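Local coordinates for protein (R)-2-hydroxyglutaryl-CoA dehydratase activating ATPase (Acidaminococcus fermentans, PDB 1HUX) that activates (R)-2-hydroxyglutaryl-CoA dehydratase in glutamate fermentation by ATP-dependent electron transfer, as a homodimer holding one [4Fe-4S] cluster, at residues Tyr4-Asp9 against Cys17-Asp22; Lys29-Val34 against Leu241-Gly246; Phe61-Gly66 against Leu252-Lys257. All blocks are in the same frame, centred on the assembly; numbering follows the deposited sequence.

Contact 1 (Tyr4-Asp9 against Cys17-Asp22)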
loop_
_atom_site.group_PDB
_atom_site.type_symbol
_atom_site.label_atom_id
_atom_site.label_comp_id
_atom_site.label_asym_id
_atom_site.label_seq_id
_atom_site.Cartn_x
_atom_site.Cartn_y
_atom_site.Cartn_z
ATOM N N TYR A 4 27.305 30.151 -17.437
ATOM C CA TYR A 4 26.039 29.845 -16.777
ATOM C C TYR A 4 25.444 28.555 -17.284
ATOM O O TYR A 4 25.409 28.318 -18.492
ATOM C CB TYR A 4 25.034 30.987 -16.987
ATOM C CG TYR A 4 25.435 32.294 -16.346
ATOM C CD1 TYR A 4 26.418 33.097 -16.909
ATOM C CD2 TYR A 4 24.842 32.712 -15.164
ATOM C CE1 TYR A 4 26.803 34.292 -16.308
ATOM C CE2 TYR A 4 25.212 33.899 -14.548
ATOM C CZ TYR A 4 26.191 34.686 -15.117
ATOM O OH TYR A 4 26.556 35.859 -14.471
ATOM N N THR A 5 24.977 27.724 -16.353
ATOM C CA THR A 5 24.376 26.433 -16.707
ATOM C C THR A 5 23.011 26.244 -16.083
ATOM O O THR A 5 22.662 26.856 -15.065
ATOM C CB THR A 5 25.270 25.222 -16.291
ATOM O OG1 THR A 5 26.040 25.570 -15.128
ATOM C CG2 THR A 5 26.201 24.815 -17.449
ATOM N N LEU A 6 22.245 25.361 -16.697
ATOM C CA LEU A 6 20.902 25.113 -16.248
ATOM C C LEU A 6 20.647 23.662 -15.861
ATOM O O LEU A 6 20.802 22.744 -16.681
ATOM C CB LEU A 6 19.915 25.539 -17.350
ATOM C CG LEU A 6 18.437 25.300 -17.058
ATOM C CD1 LEU A 6 17.997 26.222 -15.944
ATOM C CD2 LEU A 6 17.626 25.519 -18.301
ATOM N N GLY A 7 20.250 23.481 -14.599
ATOM C CA GLY A 7 19.904 22.169 -14.081
ATOM C C GLY A 7 18.386 22.098 -13.972
ATOM O O GLY A 7 17.756 22.993 -13.389
ATOM N N ILE A 8 17.800 21.047 -14.542
ATOM C CA ILE A 8 16.353 20.867 -14.518
ATOM C C ILE A 8 15.973 19.487 -13.992
ATOM O O ILE A 8 16.259 18.458 -14.619
ATOM C CB ILE A 8 15.732 21.027 -15.929
ATOM C CG1 ILE A 8 16.216 22.321 -16.569
ATOM C CG2 ILE A 8 14.206 21.067 -15.837
ATOM C CD1 ILE A 8 15.842 22.435 -18.035
ATOM N N ASP A 9 15.316 19.486 -12.835
ATOM C CA ASP A 9 14.855 18.259 -12.189
ATOM C C ASP A 9 13.342 18.150 -12.330
ATOM O O ASP A 9 12.605 18.740 -11.546
ATOM C CB ASP A 9 15.224 18.300 -10.703
ATOM C CG ASP A 9 14.902 17.003 -9.983
ATOM O OD1 ASP A 9 14.987 16.983 -8.735
ATOM O OD2 ASP A 9 14.575 16.002 -10.671
ATOM N N CYS A 17 14.249 23.928 -10.856
ATOM C CA CYS A 17 15.280 24.430 -11.744
ATOM C C CYS A 17 16.356 25.173 -11.005
ATOM O O CYS A 17 16.100 25.887 -10.023
ATOM C CB CYS A 17 14.690 25.370 -12.789
ATOM S SG CYS A 17 13.926 24.571 -14.207
ATOM N N ILE A 18 17.574 25.011 -11.506
ATOM C CA ILE A 18 18.726 25.686 -10.943
ATOM C C ILE A 18 19.632 26.232 -12.048
ATOM O O ILE A 18 19.801 25.608 -13.103
ATOM C CB ILE A 18 19.544 24.730 -10.038
ATOM C CG1 ILE A 18 18.816 24.537 -8.704
ATOM C CG2 ILE A 18 20.954 25.304 -9.794
ATOM C CD1 ILE A 18 18.785 25.795 -7.836
ATOM N N ILE A 19 20.195 27.413 -11.798
ATOM C CA ILE A 19 21.127 28.052 -12.725
ATOM C C ILE A 19 22.313 28.517 -11.896
ATOM O O ILE A 19 22.144 29.259 -10.917
ATOM C CB ILE A 19 20.519 29.315 -13.404
ATOM C CG1 ILE A 19 19.384 28.929 -14.348
ATOM C CG2 ILE A 19 21.580 30.043 -14.211
ATOM C CD1 ILE A 19 18.668 30.156 -14.946
ATOM N N LEU A 20 23.508 28.076 -12.264
ATOM C CA LEU A 20 24.686 28.526 -11.531
ATOM C C LEU A 20 25.807 29.048 -12.427
ATOM O O LEU A 20 25.962 28.643 -13.601
ATOM C CB LEU A 20 25.212 27.436 -10.578
ATOM C CG LEU A 20 25.115 25.953 -10.926
ATOM C CD1 LEU A 20 25.741 25.681 -12.281
ATOM C CD2 LEU A 20 25.810 25.166 -9.840
ATOM N N LYS A 21 26.572 29.970 -11.851
ATOM C CA LYS A 21 27.677 30.613 -12.534
ATOM C C LYS A 21 29.016 29.966 -12.188
ATOM O O LYS A 21 29.448 29.985 -11.027
ATOM C CB LYS A 21 27.682 32.103 -12.163
ATOM C CG LYS A 21 28.858 32.910 -12.695
ATOM C CD LYS A 21 28.647 34.392 -12.456
ATOM C CE LYS A 21 28.427 34.694 -10.991
ATOM N NZ LYS A 21 27.996 36.108 -10.760
ATOM N N ASP A 22 29.657 29.390 -13.207
ATOM C CA ASP A 22 30.964 28.746 -13.065
ATOM C C ASP A 22 30.878 27.511 -12.196
ATOM O O ASP A 22 31.886 27.045 -11.670
ATOM C CB ASP A 22 31.973 29.738 -12.476
ATOM C CG ASP A 22 32.151 30.972 -13.351
ATOM O OD1 ASP A 22 32.567 32.035 -12.826
ATOM O OD2 ASP A 22 31.876 30.871 -14.569
#
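Thr5 faces Leu20, and Gly7 faces Ile18, as the hydrogen-bonded pairs of two antiparallel strands, 4-9 and 17-21. In the first pair Thr5 N donates to Leu20 O at 3.1 Å and Leu20 N to Thr5 O at 3.2 Å. In the second, Gly7 N donates to Ile18 O at 2.6 Å and Ile18 N to Gly7 O at 2.8 Å, so each of these four residues has both its backbone N-H and its C=O engaged across the contact. Thr5 O also meets the CA-H of Ile19. The peptides of Leu6 and Ile8 instead bond outward to strand 61-65, while Cys17 bonds to Ser30 on the far side of its own strand. Beyond the strand end, the Asp22 carboxylate takes the N-H groups of Ser2 and Ile3 through OD2.

Tyr4 and Lys21 lie alongside each other. Lys21 CG is anti to the backbone N (chi1 175°), which runs the chain along the phenol with CB over the ring face, 4.3 Å from the Tyr4 ring centroid, and CD beside OH. Farther along this face of the sheet, Ile8 CG2 packs on Cys17 SG at 3.9 Å. The arrangement is the opening beta hairpin of the actin fold, whose turn carries Gly11, Ser12 and Thr13 to the nucleotide.

Contact 2 (Lys29-Val34 against Leu241-Gly246). With ADP (adenosine-5'-diphosphate), chain D.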
loop_
_atom_site.group_PDB
_atom_site.type_symbol
_atom_site.label_atom_id
_atom_site.label_comp_id
_atom_site.label_asym_id
_atom_site.label_seq_id
_atom_site.Cartn_x
_atom_site.Cartn_y
_atom_site.Cartn_z
ATOM N N LYS A 29 16.800 29.866 -8.834
ATOM C CA LYS A 29 16.129 28.568 -8.806
ATOM C C LYS A 29 14.645 28.783 -8.976
ATOM O O LYS A 29 14.156 29.896 -8.824
ATOM C CB LYS A 29 16.364 27.865 -7.468
ATOM C CG LYS A 29 15.859 28.638 -6.256
ATOM C CD LYS A 29 15.669 27.711 -5.085
ATOM C CE LYS A 29 15.318 28.467 -3.838
ATOM N NZ LYS A 29 16.503 29.268 -3.429
ATOM N N SER A 30 13.925 27.716 -9.282
ATOM C CA SER A 30 12.491 27.832 -9.434
ATOM C C SER A 30 11.814 26.485 -9.155
ATOM O O SER A 30 12.466 25.432 -9.154
ATOM C CB SER A 30 12.158 28.351 -10.842
ATOM O OG SER A 30 12.172 27.324 -11.820
ATOM N N LEU A 31 10.506 26.526 -8.909
ATOM C CA LEU A 31 9.743 25.324 -8.614
ATOM C C LEU A 31 8.311 25.501 -9.096
ATOM O O LEU A 31 7.641 26.461 -8.722
ATOM C CB LEU A 31 9.774 25.077 -7.103
ATOM C CG LEU A 31 8.944 23.953 -6.478
ATOM C CD1 LEU A 31 8.954 22.682 -7.303
ATOM C CD2 LEU A 31 9.515 23.693 -5.127
ATOM N N VAL A 32 7.843 24.569 -9.914
ATOM C CA VAL A 32 6.500 24.646 -10.461
ATOM C C VAL A 32 5.776 23.311 -10.374
ATOM O O VAL A 32 6.297 22.287 -10.826
ATOM C CB VAL A 32 6.541 25.081 -11.945
ATOM C CG1 VAL A 32 5.141 24.957 -12.574
ATOM C CG2 VAL A 32 7.068 26.498 -12.053
ATOM N N ALA A 33 4.561 23.329 -9.829
ATOM C CA ALA A 33 3.801 22.096 -9.685
ATOM C C ALA A 33 3.623 21.405 -11.021
ATOM O O ALA A 33 3.649 22.024 -12.073
ATOM C CB ALA A 33 2.459 22.365 -9.031
ATOM N N VAL A 34 3.522 20.095 -10.983
ATOM C CA VAL A 34 3.385 19.363 -12.206
ATOM C C VAL A 34 1.978 18.852 -12.295
ATOM O O VAL A 34 1.593 17.951 -11.560
ATOM C CB VAL A 34 4.383 18.194 -12.248
ATOM C CG1 VAL A 34 4.087 17.300 -13.447
ATOM C CG2 VAL A 34 5.829 18.748 -12.297
ATOM N N LEU A 241 17.794 24.435 0.308
ATOM C CA LEU A 241 17.948 23.919 -1.055
ATOM C C LEU A 241 17.609 22.444 -1.192
ATOM O O LEU A 241 17.694 21.878 -2.283
ATOM C CB LEU A 241 19.386 24.136 -1.520
ATOM C CG LEU A 241 19.787 25.606 -1.618
ATOM C CD1 LEU A 241 21.270 25.707 -1.909
ATOM C CD2 LEU A 241 18.948 26.286 -2.710
ATOM N N ALA A 242 17.225 21.833 -0.078
ATOM C CA ALA A 242 16.902 20.418 -0.042
ATOM C C ALA A 242 16.140 19.910 -1.261
ATOM O O ALA A 242 16.583 18.971 -1.922
ATOM C CB ALA A 242 16.126 20.107 1.224
ATOM N N GLN A 243 15.008 20.537 -1.570
ATOM C CA GLN A 243 14.174 20.105 -2.697
ATOM C C GLN A 243 14.733 20.457 -4.075
ATOM O O GLN A 243 14.245 19.967 -5.102
ATOM C CB GLN A 243 12.767 20.689 -2.538
ATOM C CG GLN A 243 11.770 20.244 -3.597
ATOM C CD GLN A 243 10.360 20.720 -3.293
ATOM O OE1 GLN A 243 10.160 21.704 -2.550
ATOM N NE2 GLN A 243 9.372 20.042 -3.873
ATOM N N TYR A 244 15.762 21.298 -4.093
ATOM C CA TYR A 244 16.381 21.721 -5.340
ATOM C C TYR A 244 17.676 20.968 -5.586
ATOM O O TYR A 244 18.462 21.323 -6.472
ATOM C CB TYR A 244 16.693 23.216 -5.298
ATOM C CG TYR A 244 15.477 24.098 -5.140
ATOM C CD1 TYR A 244 15.123 24.616 -3.893
ATOM C CD2 TYR A 244 14.676 24.411 -6.234
ATOM C CE1 TYR A 244 13.996 25.422 -3.739
ATOM C CE2 TYR A 244 13.551 25.217 -6.092
ATOM C CZ TYR A 244 13.215 25.717 -4.841
ATOM O OH TYR A 244 12.082 26.485 -4.682
ATOM N N ASN A 245 17.906 19.923 -4.803
ATOM C CA ASN A 245 19.128 19.144 -4.930
ATOM C C ASN A 245 19.245 18.468 -6.287
ATOM O O ASN A 245 20.272 18.547 -6.943
ATOM C CB ASN A 245 19.189 18.089 -3.826
ATOM C CG ASN A 245 20.576 17.497 -3.669
ATOM O OD1 ASN A 245 20.837 16.692 -2.768
ATOM N ND2 ASN A 245 21.480 17.895 -4.549
ATOM N N GLY A 246 18.187 17.801 -6.714
ATOM C CA GLY A 246 18.248 17.116 -7.993
ATOM C C GLY A 246 18.612 18.065 -9.119
ATOM O O GLY A 246 19.366 17.716 -10.031
HETATM P PB ADP D . 9.288 14.636 -7.140
HETATM O O1B ADP D . 10.227 13.593 -6.602
HETATM O O2B ADP D . 9.967 15.746 -7.999
HETATM O O3B ADP D . 8.044 14.065 -7.796
HETATM P PA ADP D . 9.518 16.315 -4.884
HETATM O O1A ADP D . 9.547 17.746 -5.350
HETATM O O2A ADP D . 10.766 15.715 -4.413
HETATM O O3A ADP D . 8.799 15.428 -5.997
HETATM O "O5'" ADP D . 8.374 16.169 -3.832
HETATM C "C5'" ADP D . 8.505 16.772 -2.656
HETATM C "C4'" ADP D . 7.561 16.276 -1.627
HETATM O "O4'" ADP D . 7.658 17.132 -0.450
HETATM C "C3'" ADP D . 5.976 16.175 -1.958
HETATM O "O3'" ADP D . 5.362 15.047 -1.286
HETATM C "C2'" ADP D . 5.555 17.545 -1.463
HETATM O "O2'" ADP D . 4.157 17.734 -1.069
HETATM C "C1'" ADP D . 6.459 17.710 -0.248
HETATM N N9 ADP D . 6.535 19.063 0.349
HETATM C C8 ADP D . 6.716 20.194 -0.336
HETATM N N7 ADP D . 6.752 21.216 0.410
HETATM C C5 ADP D . 6.573 20.722 1.696
HETATM C C6 ADP D . 6.531 21.318 3.002
HETATM N N6 ADP D . 6.655 22.660 3.207
HETATM N N1 ADP D . 6.352 20.493 4.076
HETATM C C2 ADP D . 6.220 19.172 3.878
HETATM N N3 ADP D . 6.254 18.525 2.696
HETATM C C4 ADP D . 6.434 19.365 1.645
#
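Tyr244 presents one ring face to the aliphatic chain of Lys29, the main aromatic contact between strand 29-33 and the segment leading into helix 245-257. The two side chains cross at about a right angle, the methylenes of Lys29 passing over that face. Lys29 CG sits between the backbone N and the carbonyl carbon (chi1 60°), sending the chain out across the phenol, and a final bend at chi4 brings NZ to 5.1 Å from the Tyr244 ring centroid, where any cation-pi attraction is weak at most; Lys29 NZ also has Leu241 CD2 as a neighbour at 3.9 Å. Ser30 O approaches the ring edge, near its plane, 3.3 Å from Tyr244 CE2.

Apolar packing continues along the strand. Leu31 CB lies 3.9 Å from Tyr244 CE2, and Leu31 CD2 comes across the amide of Gln243, 3.6 Å from Gln243 CD. With an alanine in place of Tyr244, the methylenes of Lys29 would probably lose the surface they rest on and be freer to turn, opening a gap between strand and helix start.

No hydrogen bond joins the two segments; the polar groups look elsewhere. Tyr244, at the N-cap position of the helix, donates its backbone N to Leu241 O at 2.7 Å, closing the turn before it. The side chain of Gln243 is extended, so that NE2 reaches ADP O1A at 2.7 Å in a nearly straight bond (165°), while OE1 accepts a weak bond from Gln220 NE2. Gln243 is thereby tied to the alpha-phosphate at one amide atom and to a second ATP-binding residue at the other. Ser12, Thr13 and Lys16 also hydrogen-bond ADP in this nucleotide site of an actin-fold ATPase.

Contact 3 (Phe61-Gly66 against Leu252-Lys257)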
loop_
_atom_site.group_PDB
_atom_site.type_symbol
_atom_site.label_atom_id
_atom_site.label_comp_id
_atom_site.label_asym_id
_atom_site.label_seq_id
_atom_site.Cartn_x
_atom_site.Cartn_y
_atom_site.Cartn_z
ATOM N N PHE A 61 25.243 25.141 -21.009
ATOM C CA PHE A 61 24.815 23.763 -21.175
ATOM C C PHE A 61 23.558 23.555 -20.328
ATOM O O PHE A 61 23.407 24.149 -19.254
ATOM C CB PHE A 61 25.936 22.811 -20.728
ATOM C CG PHE A 61 25.784 21.407 -21.239
ATOM C CD1 PHE A 61 26.185 21.082 -22.522
ATOM C CD2 PHE A 61 25.237 20.407 -20.437
ATOM C CE1 PHE A 61 26.055 19.775 -23.019
ATOM C CE2 PHE A 61 25.093 19.082 -20.919
ATOM C CZ PHE A 61 25.507 18.771 -22.215
ATOM N N THR A 62 22.648 22.729 -20.823
ATOM C CA THR A 62 21.425 22.454 -20.096
ATOM C C THR A 62 21.320 20.950 -19.880
ATOM O O THR A 62 21.443 20.156 -20.818
ATOM C CB THR A 62 20.172 22.988 -20.861
ATOM O OG1 THR A 62 20.168 24.421 -20.818
ATOM C CG2 THR A 62 18.880 22.467 -20.232
ATOM N N LEU A 63 21.092 20.573 -18.627
ATOM C CA LEU A 63 20.989 19.178 -18.272
ATOM C C LEU A 63 19.709 18.911 -17.501
ATOM O O LEU A 63 19.448 19.537 -16.476
ATOM C CB LEU A 63 22.203 18.786 -17.432
ATOM C CG LEU A 63 22.841 17.461 -17.835
ATOM C CD1 LEU A 63 24.217 17.391 -17.180
ATOM C CD2 LEU A 63 21.945 16.281 -17.440
ATOM N N ALA A 64 18.920 17.969 -17.997
ATOM C CA ALA A 64 17.666 17.614 -17.361
ATOM C C ALA A 64 17.729 16.254 -16.685
ATOM O O ALA A 64 18.400 15.344 -17.163
ATOM C CB ALA A 64 16.544 17.625 -18.387
ATOM N N THR A 65 17.004 16.128 -15.575
ATOM C CA THR A 65 16.943 14.891 -14.805
ATOM C C THR A 65 15.556 14.763 -14.183
ATOM O O THR A 65 14.761 15.699 -14.225
ATOM C CB THR A 65 17.995 14.899 -13.668
ATOM O OG1 THR A 65 17.895 13.690 -12.903
ATOM C CG2 THR A 65 17.783 16.103 -12.750
ATOM N N GLY A 66 15.266 13.604 -13.607
ATOM C CA GLY A 66 13.980 13.414 -12.963
ATOM C C GLY A 66 13.117 12.370 -13.628
ATOM O O GLY A 66 13.552 11.713 -14.575
ATOM N N LEU A 252 25.360 21.186 -11.905
ATOM C CA LEU A 252 26.775 20.906 -11.684
ATOM C C LEU A 252 27.292 20.005 -12.787
ATOM O O LEU A 252 28.392 20.204 -13.271
ATOM C CB LEU A 252 26.989 20.274 -10.312
ATOM C CG LEU A 252 26.766 21.230 -9.133
ATOM C CD1 LEU A 252 26.660 20.457 -7.816
ATOM C CD2 LEU A 252 27.901 22.242 -9.072
ATOM N N TYR A 253 26.504 19.020 -13.198
ATOM C CA TYR A 253 26.933 18.152 -14.285
ATOM C C TYR A 253 26.958 18.908 -15.598
ATOM O O TYR A 253 27.679 18.531 -16.519
ATOM C CB TYR A 253 26.009 16.959 -14.449
ATOM C CG TYR A 253 26.426 15.790 -13.617
ATOM C CD1 TYR A 253 25.629 15.342 -12.568
ATOM C CD2 TYR A 253 27.634 15.140 -13.856
ATOM C CE1 TYR A 253 26.023 14.269 -11.766
ATOM C CE2 TYR A 253 28.046 14.066 -13.064
ATOM C CZ TYR A 253 27.237 13.632 -12.014
ATOM O OH TYR A 253 27.644 12.585 -11.194
ATOM N N ALA A 254 26.152 19.966 -15.689
ATOM C CA ALA A 254 26.080 20.787 -16.890
ATOM C C ALA A 254 27.351 21.598 -17.008
ATOM O O ALA A 254 28.005 21.583 -18.047
ATOM C CB ALA A 254 24.887 21.711 -16.819
ATOM N N TYR A 255 27.695 22.307 -15.936
ATOM C CA TYR A 255 28.898 23.131 -15.925
ATOM C C TYR A 255 30.128 22.270 -16.134
ATOM O O TYR A 255 31.183 22.757 -16.533
ATOM C CB TYR A 255 29.042 23.867 -14.603
ATOM C CG TYR A 255 30.424 24.433 -14.416
ATOM C CD1 TYR A 255 30.764 25.680 -14.924
ATOM C CD2 TYR A 255 31.407 23.702 -13.759
ATOM C CE1 TYR A 255 32.057 26.195 -14.780
ATOM C CE2 TYR A 255 32.697 24.199 -13.604
ATOM C CZ TYR A 255 33.023 25.446 -14.112
ATOM O OH TYR A 255 34.304 25.946 -13.919
ATOM N N LYS A 256 29.994 20.983 -15.839
ATOM C CA LYS A 256 31.103 20.061 -16.006
ATOM C C LYS A 256 31.191 19.681 -17.480
ATOM O O LYS A 256 32.275 19.650 -18.063
ATOM C CB LYS A 256 30.884 18.828 -15.127
ATOM C CG LYS A 256 32.070 17.875 -15.073
ATOM C CD LYS A 256 32.065 17.027 -13.798
ATOM C CE LYS A 256 32.341 17.882 -12.562
ATOM N NZ LYS A 256 32.289 17.078 -11.311
ATOM N N LYS A 257 30.038 19.404 -18.081
ATOM C CA LYS A 257 29.962 19.046 -19.493
ATOM C C LYS A 257 30.360 20.246 -20.348
ATOM O O LYS A 257 30.777 20.097 -21.491
ATOM C CB LYS A 257 28.537 18.630 -19.847
ATOM C CG LYS A 257 28.395 17.172 -20.176
ATOM C CD LYS A 257 29.251 16.816 -21.371
ATOM C CE LYS A 257 29.101 15.348 -21.738
ATOM N NZ LYS A 257 29.986 14.960 -22.882
#
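Phe61 and Lys257 cross obliquely where the C-terminal helix, 252-257 in this segment, packs on strand 61-65 of the five-stranded mixed sheet, an alpha-on-beta layer of the actin fold. The axes of these two short segments approach to 7.2 Å, and their directions make an angle of 142°, so helix and strand run roughly against each other. No hydrogen bond links them; the join is made by side chains.

Phe61 reaches toward the helix with CG anti to its own backbone N (chi1 -162°), which sets the ring with an edge to Ala254 and a face to Lys257. That face receives Lys257 CB in a CH-pi contact, 3.7 Å from the Phe61 ring centroid and offset toward the rim at CE2. Lys257 then bends at chi2, carrying NZ clear of the ring, so the methylenes near the backbone do the touching. Ala254 meets the same ring differently: its CB lies at the ring edge, in plane, 3.9 Å from Phe61 CD2. The small methyl lets the backbones draw close, with Phe61 CA and Ala254 CA 5.4 Å apart. Ala254 also abuts Thr5 of the neighbouring strand 4-10, so one helix residue spans two strands.

Leu63, two residues on and pointing to the same side of the sheet, crosses Tyr253 obliquely. Its CD1 branch comes up against Tyr253 CB and the peptide that follows, rather than squarely on the ring. The ring of Tyr253 packs on Met80 and on Met88 of helix 82-93. Leu63 is likewise backed by Lys78 and Met80 of the edge strand 78-80. Between the two main clusters, Leu63 CB and Ala254 CB face each other at 4.0 Å.

Overall arrangement
All three contacts involve one mixed sheet, with 4-10 between 14-21 and 61-65, and 25-33 at an edge. Contacts 1 and 3 have centres about 7 Å apart and are stitched together by Leu6 O to Leu63 N (2.9 Å) and Ile8 O to Thr65 N. Contact 2 lies about 12 Å from contact 1, centre to centre, joined by Cys17 N to Ser30 O at 2.9 Å. Helix 245-257 links contacts 2 and 3, about 15 Å apart: the turn leading into it, with Gln243, adjoins the nucleotide, while its end packs far from any annotated site. ADP is thus approached from contact 2 directly and from the turn of the contact 1 hairpin.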